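Local structure of DNA ligase (Archaeoglobus fulgidus, 3GDE) at residues A[13-17]-A[156-160]; A[112-116]-A[148-154]; A[287-292]-A[365-371]; A[301-306]-A[331-337]. The protein probably seals nicks in double-stranded DNA during replication, recombination and repair, using ATP and an adenylated-lysine intermediate as other ATP-dependent DNA ligases do. All blocks are in the same frame, centred on the assembly; numbering follows the deposited sequence.

Contact 1 of 4, residues A[13-17]-A[156-160]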
loop_
_atom_site.group_PDB
_atom_site.type_symbol
_atom_site.label_atom_id
_atom_site.label_comp_id
_atom_site.label_asym_id
_atom_site.label_seq_id
_atom_site.Cartn_x
_atom_site.Cartn_y
_atom_site.Cartn_z
ATOM N N CYS A 13 -22.105 -2.369 9.024
ATOM C CA CYS A 13 -21.470 -2.469 7.702
ATOM C C CYS A 13 -22.451 -2.898 6.621
ATOM O O CYS A 13 -22.426 -2.371 5.506
ATOM C CB CYS A 13 -20.296 -3.447 7.736
ATOM S SG CYS A 13 -18.883 -2.826 8.639
ATOM N N GLU A 14 -23.310 -3.857 6.962
ATOM C CA GLU A 14 -24.320 -4.349 6.044
ATOM C C GLU A 14 -25.203 -3.212 5.523
ATOM O O GLU A 14 -25.494 -3.148 4.325
ATOM C CB GLU A 14 -25.161 -5.417 6.712
ATOM C CG GLU A 14 -25.873 -6.303 5.721
ATOM C CD GLU A 14 -27.371 -6.151 5.762
ATOM O OE1 GLU A 14 -27.868 -4.999 5.790
ATOM O OE2 GLU A 14 -28.057 -7.203 5.777
ATOM N N ARG A 15 -25.597 -2.311 6.425
ATOM C CA ARG A 15 -26.425 -1.165 6.075
ATOM C C ARG A 15 -25.703 -0.165 5.157
ATOM O O ARG A 15 -26.336 0.503 4.345
ATOM C CB ARG A 15 -26.958 -0.493 7.345
ATOM C CG ARG A 15 -28.291 -1.065 7.820
ATOM C CD ARG A 15 -28.538 -0.874 9.327
ATOM N NE ARG A 15 -28.326 -2.127 10.056
ATOM C CZ ARG A 15 -29.275 -3.035 10.295
ATOM N NH1 ARG A 15 -30.526 -2.830 9.887
ATOM N NH2 ARG A 15 -28.973 -4.155 10.948
ATOM N N LEU A 16 -24.379 -0.090 5.268
ATOM C CA LEU A 16 -23.567 0.794 4.425
ATOM C C LEU A 16 -23.476 0.328 2.978
ATOM O O LEU A 16 -23.205 1.133 2.086
ATOM C CB LEU A 16 -22.149 0.924 4.981
ATOM C CG LEU A 16 -21.883 1.630 6.304
ATOM C CD1 LEU A 16 -20.391 1.622 6.558
ATOM C CD2 LEU A 16 -22.447 3.052 6.330
ATOM N N GLU A 17 -23.673 -0.971 2.752
ATOM C CA GLU A 17 -23.604 -1.554 1.412
ATOM C C GLU A 17 -24.632 -0.959 0.449
ATOM O O GLU A 17 -24.376 -0.831 -0.742
ATOM C CB GLU A 17 -23.784 -3.075 1.467
ATOM C CG GLU A 17 -22.720 -3.787 2.259
ATOM C CD GLU A 17 -22.355 -5.144 1.699
ATOM O OE1 GLU A 17 -22.872 -5.519 0.619
ATOM O OE2 GLU A 17 -21.527 -5.830 2.347
ATOM N N ARG A 156 -19.555 -13.207 7.493
ATOM C CA ARG A 156 -19.405 -12.443 6.261
ATOM C C ARG A 156 -18.277 -11.420 6.326
ATOM O O ARG A 156 -17.376 -11.458 5.495
ATOM C CB ARG A 156 -20.722 -11.764 5.929
ATOM C CG ARG A 156 -20.697 -10.839 4.731
ATOM C CD ARG A 156 -22.084 -10.830 4.165
ATOM N NE ARG A 156 -22.558 -9.496 3.885
ATOM C CZ ARG A 156 -23.835 -9.191 3.714
ATOM N NH1 ARG A 156 -24.763 -10.128 3.795
ATOM N NH2 ARG A 156 -24.182 -7.940 3.462
ATOM N N TYR A 157 -18.325 -10.514 7.308
ATOM C CA TYR A 157 -17.304 -9.455 7.431
ATOM C C TYR A 157 -15.984 -9.904 8.050
ATOM O O TYR A 157 -14.968 -9.272 7.836
ATOM C CB TYR A 157 -17.869 -8.202 8.100
ATOM C CG TYR A 157 -18.935 -7.579 7.237
ATOM C CD1 TYR A 157 -18.595 -6.908 6.063
ATOM C CD2 TYR A 157 -20.292 -7.704 7.563
ATOM C CE1 TYR A 157 -19.567 -6.361 5.246
ATOM C CE2 TYR A 157 -21.277 -7.164 6.749
ATOM C CZ TYR A 157 -20.905 -6.492 5.594
ATOM O OH TYR A 157 -21.860 -5.950 4.771
ATOM N N LEU A 158 -15.996 -10.995 8.807
ATOM C CA LEU A 158 -14.750 -11.611 9.272
ATOM C C LEU A 158 -13.965 -12.101 8.066
ATOM O O LEU A 158 -12.750 -11.900 7.965
ATOM C CB LEU A 158 -15.041 -12.797 10.202
ATOM C CG LEU A 158 -14.679 -12.777 11.697
ATOM C CD1 LEU A 158 -14.272 -11.412 12.230
ATOM C CD2 LEU A 158 -15.790 -13.396 12.569
ATOM N N THR A 159 -14.679 -12.745 7.156
ATOM C CA THR A 159 -14.097 -13.308 5.950
ATOM C C THR A 159 -13.582 -12.182 5.048
ATOM O O THR A 159 -12.445 -12.234 4.577
ATOM C CB THR A 159 -15.142 -14.189 5.216
ATOM O OG1 THR A 159 -15.536 -15.269 6.078
ATOM C CG2 THR A 159 -14.589 -14.760 3.903
ATOM N N ARG A 160 -14.407 -11.158 4.844
ATOM C CA ARG A 160 -14.045 -10.026 3.991
ATOM C C ARG A 160 -12.874 -9.233 4.568
ATOM O O ARG A 160 -12.043 -8.715 3.821
ATOM C CB ARG A 160 -15.250 -9.120 3.753
ATOM C CG ARG A 160 -16.282 -9.745 2.825
ATOM C CD ARG A 160 -17.259 -8.720 2.314
ATOM N NE ARG A 160 -18.405 -9.323 1.641
ATOM C CZ ARG A 160 -19.494 -8.637 1.300
ATOM N NH1 ARG A 160 -19.572 -7.345 1.577
ATOM N NH2 ARG A 160 -20.511 -9.237 0.701
HETATM O O HOH W 1 -22.680 -7.920 -0.359
#

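Contact 2 of 4, residues A[112-116]-A[148-154]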
loop_
_atom_site.group_PDB
_atom_site.type_symbol
_atom_site.label_atom_id
_atom_site.label_comp_id
_atom_site.label_asym_id
_atom_site.label_seq_id
_atom_site.Cartn_x
_atom_site.Cartn_y
_atom_site.Cartn_z
ATOM N N PHE A 112 -25.985 -20.141 21.041
ATOM C CA PHE A 112 -25.940 -18.697 20.905
ATOM C C PHE A 112 -24.595 -18.187 20.391
ATOM O O PHE A 112 -23.530 -18.730 20.711
ATOM C CB PHE A 112 -26.627 -17.877 22.024
ATOM C CG PHE A 112 -25.861 -17.763 23.295
ATOM C CD1 PHE A 112 -26.451 -18.148 24.488
ATOM C CD2 PHE A 112 -24.591 -17.216 23.325
ATOM C CE1 PHE A 112 -25.780 -18.024 25.688
ATOM C CE2 PHE A 112 -23.905 -17.095 24.521
ATOM C CZ PHE A 112 -24.503 -17.505 25.707
ATOM N N GLU A 113 -24.701 -17.187 19.522
ATOM C CA GLU A 113 -23.609 -16.744 18.692
ATOM C C GLU A 113 -23.410 -15.254 18.871
ATOM O O GLU A 113 -24.193 -14.605 19.574
ATOM C CB GLU A 113 -23.884 -17.109 17.233
ATOM C CG GLU A 113 -23.772 -18.612 16.971
ATOM C CD GLU A 113 -24.017 -18.985 15.530
ATOM O OE1 GLU A 113 -24.846 -18.319 14.877
ATOM O OE2 GLU A 113 -23.383 -19.950 15.043
ATOM N N GLU A 114 -22.361 -14.732 18.234
ATOM C CA GLU A 114 -21.857 -13.371 18.444
ATOM C C GLU A 114 -20.480 -13.465 19.101
ATOM O O GLU A 114 -20.272 -14.270 20.004
ATOM C CB GLU A 114 -22.821 -12.511 19.300
ATOM C CG GLU A 114 -23.886 -11.706 18.492
ATOM C CD GLU A 114 -25.315 -11.726 19.097
ATOM O OE1 GLU A 114 -26.282 -11.457 18.333
ATOM O OE2 GLU A 114 -25.480 -12.010 20.315
ATOM N N LEU A 115 -19.521 -12.690 18.618
ATOM C CA LEU A 115 -18.298 -12.491 19.387
ATOM C C LEU A 115 -17.910 -11.045 19.417
ATOM O O LEU A 115 -18.327 -10.270 18.575
ATOM C CB LEU A 115 -17.112 -13.358 18.935
ATOM C CG LEU A 115 -16.708 -13.677 17.499
ATOM C CD1 LEU A 115 -17.423 -14.931 17.084
ATOM C CD2 LEU A 115 -16.910 -12.548 16.495
ATOM N N THR A 116 -17.127 -10.703 20.428
ATOM C CA THR A 116 -16.699 -9.342 20.650
ATOM C C THR A 116 -15.597 -8.987 19.674
ATOM O O THR A 116 -14.838 -9.855 19.221
ATOM C CB THR A 116 -16.193 -9.137 22.103
ATOM O OG1 THR A 116 -15.021 -9.930 22.323
ATOM C CG2 THR A 116 -17.274 -9.528 23.114
ATOM N N GLY A 148 -17.325 -20.982 14.347
ATOM C CA GLY A 148 -18.267 -21.709 15.201
ATOM C C GLY A 148 -19.050 -20.830 16.170
ATOM O O GLY A 148 -20.135 -21.204 16.601
ATOM N N LEU A 149 -18.510 -19.664 16.505
ATOM C CA LEU A 149 -19.145 -18.738 17.459
ATOM C C LEU A 149 -19.837 -17.533 16.805
ATOM O O LEU A 149 -20.593 -16.811 17.466
ATOM C CB LEU A 149 -18.106 -18.230 18.459
ATOM C CG LEU A 149 -17.775 -18.906 19.793
ATOM C CD1 LEU A 149 -18.415 -20.258 20.015
ATOM C CD2 LEU A 149 -16.266 -18.988 19.931
ATOM N N ALA A 150 -19.587 -17.325 15.517
ATOM C CA ALA A 150 -20.032 -16.135 14.806
ATOM C C ALA A 150 -21.455 -16.237 14.248
ATOM O O ALA A 150 -21.913 -17.315 13.884
ATOM C CB ALA A 150 -19.060 -15.817 13.684
ATOM N N THR A 151 -22.154 -15.105 14.188
ATOM C CA THR A 151 -23.414 -15.026 13.447
ATOM C C THR A 151 -23.115 -15.069 11.933
ATOM O O THR A 151 -21.977 -14.851 11.523
ATOM C CB THR A 151 -24.221 -13.746 13.793
ATOM O OG1 THR A 151 -23.528 -12.588 13.329
ATOM C CG2 THR A 151 -24.475 -13.632 15.308
ATOM N N PRO A 152 -24.125 -15.386 11.103
ATOM C CA PRO A 152 -23.936 -15.348 9.651
ATOM C C PRO A 152 -23.334 -14.023 9.163
ATOM O O PRO A 152 -22.373 -14.039 8.398
ATOM C CB PRO A 152 -25.363 -15.551 9.112
ATOM C CG PRO A 152 -26.024 -16.399 10.158
ATOM C CD PRO A 152 -25.494 -15.826 11.464
ATOM N N LEU A 153 -23.866 -12.897 9.631
ATOM C CA LEU A 153 -23.337 -11.579 9.251
ATOM C C LEU A 153 -21.936 -11.290 9.792
ATOM O O LEU A 153 -21.147 -10.586 9.150
ATOM C CB LEU A 153 -24.306 -10.479 9.683
ATOM C CG LEU A 153 -24.510 -9.291 8.753
ATOM C CD1 LEU A 153 -24.574 -9.714 7.263
ATOM C CD2 LEU A 153 -25.769 -8.578 9.169
ATOM N N GLU A 154 -21.618 -11.825 10.969
ATOM C CA GLU A 154 -20.247 -11.739 11.478
ATOM C C GLU A 154 -19.292 -12.523 10.590
ATOM O O GLU A 154 -18.192 -12.063 10.306
ATOM C CB GLU A 154 -20.143 -12.262 12.913
ATOM C CG GLU A 154 -20.483 -11.249 13.964
ATOM C CD GLU A 154 -20.568 -11.843 15.377
ATOM O OE1 GLU A 154 -20.775 -13.065 15.519
ATOM O OE2 GLU A 154 -20.436 -11.076 16.355
#

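Contact 3 of 4, residues A[287-292]-A[365-371]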
loop_
_atom_site.group_PDB
_atom_site.type_symbol
_atom_site.label_atom_id
_atom_site.label_comp_id
_atom_site.label_asym_id
_atom_site.label_seq_id
_atom_site.Cartn_x
_atom_site.Cartn_y
_atom_site.Cartn_z
ATOM N N GLU A 287 26.030 -0.246 7.546
ATOM C CA GLU A 287 26.657 0.958 6.983
ATOM C C GLU A 287 26.071 2.236 7.559
ATOM O O GLU A 287 26.773 3.234 7.701
ATOM C CB GLU A 287 26.531 0.988 5.458
ATOM C CG GLU A 287 27.186 -0.176 4.757
ATOM C CD GLU A 287 28.704 -0.080 4.706
ATOM O OE1 GLU A 287 29.246 1.051 4.778
ATOM O OE2 GLU A 287 29.347 -1.145 4.577
ATOM N N ILE A 288 24.778 2.203 7.865
ATOM C CA ILE A 288 24.102 3.314 8.536
ATOM C C ILE A 288 24.643 3.526 9.964
ATOM O O ILE A 288 24.895 4.660 10.388
ATOM C CB ILE A 288 22.564 3.099 8.502
ATOM C CG1 ILE A 288 22.011 3.573 7.154
ATOM C CG2 ILE A 288 21.862 3.810 9.658
ATOM C CD1 ILE A 288 20.834 2.780 6.653
ATOM N N LYS A 289 24.845 2.423 10.680
ATOM C CA LYS A 289 25.381 2.451 12.047
ATOM C C LYS A 289 26.792 3.024 12.129
ATOM O O LYS A 289 27.133 3.687 13.108
ATOM C CB LYS A 289 25.319 1.065 12.688
ATOM C CG LYS A 289 23.899 0.558 12.849
ATOM C CD LYS A 289 23.821 -0.741 13.612
ATOM C CE LYS A 289 22.382 -1.037 13.969
ATOM N NZ LYS A 289 22.189 -2.414 14.514
ATOM N N LYS A 290 27.606 2.804 11.099
ATOM C CA LYS A 290 28.935 3.425 11.091
ATOM C C LYS A 290 29.015 4.789 10.414
ATOM O O LYS A 290 29.850 5.610 10.789
ATOM C CB LYS A 290 30.045 2.475 10.602
ATOM C CG LYS A 290 29.787 1.741 9.311
ATOM C CD LYS A 290 31.027 0.977 8.897
ATOM C CE LYS A 290 30.680 -0.206 8.007
ATOM N NZ LYS A 290 31.904 -0.803 7.389
ATOM N N SER A 291 28.135 5.048 9.448
ATOM C CA SER A 291 28.249 6.271 8.644
ATOM C C SER A 291 27.298 7.404 9.020
ATOM O O SER A 291 27.550 8.564 8.669
ATOM C CB SER A 291 28.127 5.957 7.153
ATOM O OG SER A 291 29.082 4.979 6.756
ATOM N N VAL A 292 26.197 7.094 9.705
ATOM C CA VAL A 292 25.248 8.164 10.016
ATOM C C VAL A 292 25.137 8.524 11.503
ATOM O O VAL A 292 25.264 7.675 12.391
ATOM C CB VAL A 292 23.849 8.010 9.292
ATOM C CG1 VAL A 292 23.986 7.347 7.902
ATOM C CG2 VAL A 292 22.848 7.274 10.135
ATOM N N VAL A 365 25.341 12.704 7.747
ATOM C CA VAL A 365 25.978 11.556 7.119
ATOM C C VAL A 365 27.451 11.812 6.806
ATOM O O VAL A 365 27.839 12.885 6.334
ATOM C CB VAL A 365 25.155 10.949 5.923
ATOM C CG1 VAL A 365 23.959 11.812 5.578
ATOM C CG2 VAL A 365 26.032 10.654 4.702
ATOM N N ASN A 366 28.254 10.811 7.129
ATOM C CA ASN A 366 29.659 10.772 6.797
ATOM C C ASN A 366 29.794 9.786 5.645
ATOM O O ASN A 366 29.654 8.571 5.828
ATOM C CB ASN A 366 30.467 10.342 8.035
ATOM C CG ASN A 366 31.818 9.759 7.681
ATOM O OD1 ASN A 366 32.764 10.490 7.376
ATOM N ND2 ASN A 366 31.914 8.426 7.719
ATOM N N GLU A 367 30.027 10.328 4.451
ATOM C CA GLU A 367 30.041 9.536 3.221
ATOM C C GLU A 367 31.076 8.414 3.248
ATOM O O GLU A 367 32.221 8.618 3.633
ATOM C CB GLU A 367 30.221 10.432 1.985
ATOM C CG GLU A 367 29.009 11.336 1.688
ATOM C CD GLU A 367 28.957 11.841 0.244
ATOM O OE1 GLU A 367 29.014 13.073 0.043
ATOM O OE2 GLU A 367 28.851 11.014 -0.691
ATOM N N SER A 368 30.636 7.223 2.868
ATOM C CA SER A 368 31.510 6.069 2.702
ATOM C C SER A 368 31.270 5.448 1.324
ATOM O O SER A 368 30.595 6.044 0.476
ATOM C CB SER A 368 31.270 5.050 3.820
ATOM O OG SER A 368 29.907 4.679 3.913
ATOM N N GLU A 369 31.819 4.258 1.090
ATOM C CA GLU A 369 31.638 3.600 -0.205
ATOM C C GLU A 369 30.188 3.157 -0.413
ATOM O O GLU A 369 29.701 3.131 -1.544
ATOM C CB GLU A 369 32.613 2.427 -0.397
ATOM C CG GLU A 369 32.374 1.223 0.518
ATOM C CD GLU A 369 32.734 -0.118 -0.125
ATOM O OE1 GLU A 369 32.627 -1.158 0.578
ATOM O OE2 GLU A 369 33.109 -0.139 -1.324
ATOM N N LYS A 370 29.505 2.828 0.681
ATOM C CA LYS A 370 28.143 2.303 0.611
ATOM C C LYS A 370 27.048 3.299 1.021
ATOM O O LYS A 370 25.868 3.023 0.816
ATOM C CB LYS A 370 28.018 1.002 1.412
ATOM C CG LYS A 370 28.823 -0.167 0.855
ATOM C CD LYS A 370 28.211 -1.505 1.281
ATOM C CE LYS A 370 29.170 -2.664 1.016
ATOM N NZ LYS A 370 28.606 -3.983 1.433
ATOM N N ILE A 371 27.442 4.439 1.595
ATOM C CA ILE A 371 26.495 5.492 2.004
ATOM C C ILE A 371 26.909 6.838 1.408
ATOM O O ILE A 371 27.975 7.367 1.729
ATOM C CB ILE A 371 26.374 5.632 3.570
ATOM C CG1 ILE A 371 25.892 4.332 4.243
ATOM C CG2 ILE A 371 25.506 6.845 3.969
ATOM C CD1 ILE A 371 24.515 3.807 3.800
HETATM O O HOH W 2 31.508 1.689 3.578
#

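Contact 4 of 4, residues A[301-306]-A[331-337]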
loop_
_atom_site.group_PDB
_atom_site.type_symbol
_atom_site.label_atom_id
_atom_site.label_comp_id
_atom_site.label_asym_id
_atom_site.label_seq_id
_atom_site.Cartn_x
_atom_site.Cartn_y
_atom_site.Cartn_z
ATOM N N GLU A 301 17.533 6.878 -1.532
ATOM C CA GLU A 301 17.360 5.909 -2.589
ATOM C C GLU A 301 18.384 4.790 -2.424
ATOM O O GLU A 301 19.587 5.043 -2.281
ATOM C CB GLU A 301 17.524 6.592 -3.943
ATOM C CG GLU A 301 16.791 5.909 -5.070
ATOM C CD GLU A 301 15.317 6.276 -5.156
ATOM O OE1 GLU A 301 14.568 5.505 -5.797
ATOM O OE2 GLU A 301 14.895 7.318 -4.619
ATOM N N VAL A 302 17.900 3.553 -2.422
ATOM C CA VAL A 302 18.788 2.389 -2.428
ATOM C C VAL A 302 18.955 1.899 -3.871
ATOM O O VAL A 302 17.966 1.691 -4.590
ATOM C CB VAL A 302 18.260 1.269 -1.504
ATOM C CG1 VAL A 302 19.064 -0.006 -1.673
ATOM C CG2 VAL A 302 18.331 1.719 -0.064
ATOM N N ILE A 303 20.204 1.741 -4.302
ATOM C CA ILE A 303 20.474 1.256 -5.649
ATOM C C ILE A 303 21.303 -0.023 -5.616
ATOM O O ILE A 303 22.121 -0.225 -4.713
ATOM C CB ILE A 303 21.133 2.338 -6.574
ATOM C CG1 ILE A 303 22.550 2.688 -6.096
ATOM C CG2 ILE A 303 20.240 3.578 -6.698
ATOM C CD1 ILE A 303 23.252 3.749 -6.919
ATOM N N ALA A 304 21.070 -0.894 -6.590
ATOM C CA ALA A 304 21.855 -2.109 -6.725
ATOM C C ALA A 304 23.074 -1.798 -7.578
ATOM O O ALA A 304 22.955 -1.167 -8.623
ATOM C CB ALA A 304 21.024 -3.218 -7.345
ATOM N N VAL A 305 24.251 -2.211 -7.107
ATOM C CA VAL A 305 25.504 -2.046 -7.858
ATOM C C VAL A 305 26.242 -3.383 -7.977
ATOM O O VAL A 305 26.078 -4.267 -7.139
ATOM C CB VAL A 305 26.432 -0.954 -7.251
ATOM C CG1 VAL A 305 25.744 0.407 -7.261
ATOM C CG2 VAL A 305 26.869 -1.322 -5.844
ATOM N N LYS A 306 27.033 -3.538 -9.033
ATOM C CA LYS A 306 27.778 -4.779 -9.246
ATOM C C LYS A 306 29.063 -4.505 -10.030
ATOM O O LYS A 306 29.024 -3.987 -11.153
ATOM C CB LYS A 306 26.898 -5.834 -9.934
ATOM C CG LYS A 306 27.479 -7.256 -9.958
ATOM C CD LYS A 306 27.396 -7.964 -8.608
ATOM C CE LYS A 306 27.476 -9.484 -8.786
ATOM N NZ LYS A 306 27.573 -10.235 -7.491
ATOM N N GLU A 331 25.511 -11.039 -1.183
ATOM C CA GLU A 331 26.612 -11.355 -2.102
ATOM C C GLU A 331 26.215 -11.210 -3.571
ATOM O O GLU A 331 26.926 -10.556 -4.336
ATOM C CB GLU A 331 27.190 -12.757 -1.832
ATOM C CG GLU A 331 27.574 -13.038 -0.372
ATOM C CD GLU A 331 28.508 -11.986 0.229
ATOM O OE1 GLU A 331 29.603 -11.752 -0.338
ATOM O OE2 GLU A 331 28.144 -11.402 1.279
ATOM N N LYS A 332 25.098 -11.831 -3.957
ATOM C CA LYS A 332 24.548 -11.715 -5.315
ATOM C C LYS A 332 24.281 -10.262 -5.702
ATOM O O LYS A 332 24.734 -9.793 -6.751
ATOM C CB LYS A 332 23.243 -12.518 -5.451
ATOM C CG LYS A 332 23.362 -13.866 -6.175
ATOM C CD LYS A 332 23.650 -13.707 -7.684
ATOM C CE LYS A 332 22.379 -13.512 -8.520
ATOM N NZ LYS A 332 21.626 -14.782 -8.742
ATOM N N ILE A 333 23.556 -9.557 -4.835
ATOM C CA ILE A 333 23.072 -8.205 -5.124
ATOM C C ILE A 333 23.584 -7.227 -4.060
ATOM O O ILE A 333 22.906 -7.000 -3.053
ATOM C CB ILE A 333 21.506 -8.159 -5.192
ATOM C CG1 ILE A 333 20.951 -9.337 -6.005
ATOM C CG2 ILE A 333 21.015 -6.819 -5.722
ATOM C CD1 ILE A 333 19.463 -9.587 -5.818
ATOM N N PRO A 334 24.803 -6.684 -4.255
ATOM C CA PRO A 334 25.299 -5.586 -3.421
ATOM C C PRO A 334 24.457 -4.314 -3.562
ATOM O O PRO A 334 23.816 -4.104 -4.597
ATOM C CB PRO A 334 26.714 -5.342 -3.967
ATOM C CG PRO A 334 27.098 -6.648 -4.609
ATOM C CD PRO A 334 25.816 -7.110 -5.238
ATOM N N LEU A 335 24.462 -3.482 -2.524
ATOM C CA LEU A 335 23.666 -2.262 -2.522
ATOM C C LEU A 335 24.447 -1.068 -2.007
ATOM O O LEU A 335 25.412 -1.220 -1.258
ATOM C CB LEU A 335 22.415 -2.433 -1.658
ATOM C CG LEU A 335 21.432 -3.571 -1.933
ATOM C CD1 LEU A 335 20.437 -3.687 -0.778
ATOM C CD2 LEU A 335 20.713 -3.388 -3.255
ATOM N N GLU A 336 24.018 0.124 -2.421
ATOM C CA GLU A 336 24.421 1.354 -1.751
ATOM C C GLU A 336 23.240 2.301 -1.608
ATOM O O GLU A 336 22.245 2.170 -2.322
ATOM C CB GLU A 336 25.612 2.023 -2.432
ATOM C CG GLU A 336 25.497 2.178 -3.918
ATOM C CD GLU A 336 26.817 2.538 -4.547
ATOM O OE1 GLU A 336 26.927 3.651 -5.092
ATOM O OE2 GLU A 336 27.750 1.711 -4.485
ATOM N N ALA A 337 23.355 3.231 -0.663
ATOM C CA ALA A 337 22.272 4.149 -0.336
ATOM C C ALA A 337 22.701 5.585 -0.581
ATOM O O ALA A 337 23.812 5.975 -0.230
ATOM C CB ALA A 337 21.825 3.961 1.112
HETATM O O HOH W 3 23.640 -5.233 -6.967
#

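Contact 1 of 4, residues A[13-17]-A[156-160]
Glu17 drives its carboxylate oxygen OE2 between Tyr157 and two arginines. Arg160 NH1 lies 2.6 Å from Glu17 OE2, a salt bridge on the syn side but tilted out of the carboxylate plane, with a bent N-H...O angle of 130°. Tyr157 OH donates to the same oxygen; its modelled separation is very short, so the exact length is doubtful. Arg156 NH2 adds a looser salt bridge, 3.6 Å from Glu17 OE2, which completes a network of one acid and two bases. The other oxygen is served by water: one molecule donates to Glu17 OE1 at 2.6 Å and accepts from Arg160 NH2. An acid suits this place because one carboxylate answers two guanidinium groups and a phenol in a largely buried setting.

The Tyr157 ring is sandwiched. Cys13 CB sits over one face, 3.8 Å from the ring centroid in a CH-pi contact, while Arg156 CG covers the opposite face. That methylene reaches the ring because Arg156 has CG anti to its backbone N (chi1 175°). Glu14 CG rests 3.3 Å from Arg156 NH2.

The contact ties the C-terminal end of helix 6-16 to helix 152-162 within the helical, strand-free DNA-binding region. Glu99 of helix 94-108 forms a salt bridge with Arg156, Asp93 just before that helix forms one with Arg160, and Leu168 packs against Tyr157 and Glu17.

Contact 2 of 4, residues A[112-116]-A[148-154]
Glu114 and Leu115 offer their backbone N-H groups to the other segment. Glu114 N donates to Leu149 O at 2.8 Å, nearly along the C=O axis, and Leu115 N to Glu154 OE2 at 2.9 Å, on its syn side. Thr151 N in turn binds the anti side of Glu154 OE1 at 2.8 Å, both donors tilted out of the carboxylate plane, while Glu154 N donates to Thr151 OG1. This reciprocal pair is a capping box, which starts helix 152-162 after the turn from helix 135-149; threonine suits the N-cap because its hydroxyl can accept from the first turn. With a glutamine replacing Glu154 the charge is gone and one oxygen becomes an NH2 group, which would probably leave Leu115 N or Thr151 N without its acceptor.

Glu113 rests its CB on Leu149 O, and its extended chain carries CD to 3.2 Å from Ala150 O, a meeting of acceptors and not a hydrogen bond. Leu115 sets CG between its backbone N and carbonyl carbon (chi1 41°), and CD1 then meets Leu149 CB at 3.6 Å and Ala150 CB at 3.9 Å. The Thr151 methyl CG2 touches Glu114 CG at 3.8 Å. Phe6 of helix 6-16 packs against both Leu115 and Glu154.

Contact 3 of 4, residues A[287-292]-A[365-371]
Ser291 meets its partners at two points, the backbone and the hydroxyl, where helix 282-291 of the adenylation domain ends against the loop that leads into strand 371-379. Asn366 N donates to Ser291 O at 2.8 Å in an almost straight bond (N-H...O 167°), and the next residue, Val292, forms a single beta bridge with Val365. The side chains meet too: Ser291 OG and Ser368 OG are hydrogen-bonded at 3.0 Å, and either could be the donor. Serine suits both places, since a small hydroxyl can make this bond while the backbones stay close together.

Beside this lies Glu287, one turn earlier on the helix. Its chain folds at chi2 (-75°) and lays the carboxylate across the Lys370 chain at about a right angle, with Glu287 CD 3.5 Å from Lys370 CB and Glu287 OE2 3.5 Å from Lys370 CD. The methylenes of Lys370 thus do the touching, and its ammonium stays beyond salt-bridge distance; Lys290 NZ makes a long salt bridge, 3.8 Å, to Glu287 OE2. Were Glu287 an alanine, the Lys370 methylenes and the Lys290 ammonium would probably lose their partner, and the bridging water its acceptor at OE1.

Deeper in, Ile371 fills the angle between helix and loop, and its CG1 meets Glu287 CB at 3.6 Å. Ala337 and Phe339 of strand 335-342 press on Ile371 from the sheet, and Val260 and Trp262 carry Ile288. The water donates to Glu287 OE1 at 2.6 Å and makes a weak hydrogen bond, 3.4 Å, with Ser368 OG.

Contact 4 of 4, residues A[301-306]-A[331-337]
The carboxylate of Glu336 lies with one face against Val305, whose CG1 stands over it, 3.6 Å from Glu336 CD; CG2 comes in obliquely, 3.4 Å from Glu336 OE2. The Glu336 methylene CG packs on Ile303 CG1, so the fatty part of the chain suits its apolar neighbours, while OE1 makes a weak bond to His338. Glu336 places CG between its backbone N and carbonyl carbon (chi1 49°), which brings the chain over strand 296-306.

Beneath these side chains the backbones pair as antiparallel strands. Ile303 and Glu336 form a hydrogen-bonded pair, with Ile303 N to Glu336 O at 2.9 Å and Glu336 N to Ile303 O at 3.0 Å, both nearly linear. Val305 N reaches Pro334 O less squarely, from above the carbonyl plane, and a water donates to both Pro334 O and Val305 O. The proline ring packs on Val305 O and, through Pro334 CD, 3.8 Å from Lys306 CD.

Lys306 bends at chi2 and sends NZ to the end of helix 327-332, donating to Lys332 O at 3.0 Å and more weakly to Glu331 O. A lysine suits the site, its ammonium answering carbonyls at the C-terminal end of a helix.

Val302, Ala304, Leu335 and Ala337 share the other face of the sheet. There Val302 CG1 meets Leu335 CD1 at 4.0 Å; from helix 313-321 Val316 covers Val302 and Ala304, and Arg319 covers Leu335. Glu301, predicted to bind ATP, begins this segment close to Arg257 and Phe340; strands 256-262 (Ser256 to Val302) and 309-311 (Met311 to Ala304) flank its other edge.

Starting at the N terminus, helix 6-16 leads into contact 1, which closes a long loop of helices and turns, with no strand, by joining residues 13-17 to helix 152-162. Contact 2 is nested inside that loop and brings residues 112-116 to the start of the same helix; the two touch through Glu14 and Leu153 and through Leu158. The chain then passes to the adenylation domain. Contact 3 joins the end of helix 282-291 to the loop before strand 371-379, and contact 4, nested within it, pairs strands 296-306 and 335-342. Lys370 O and Ala337 N probably form a hydrogen bond between them. The two pairs lie on opposite sides of the chain's centre, contacts 1 and 3 about 49 Å apart between centres.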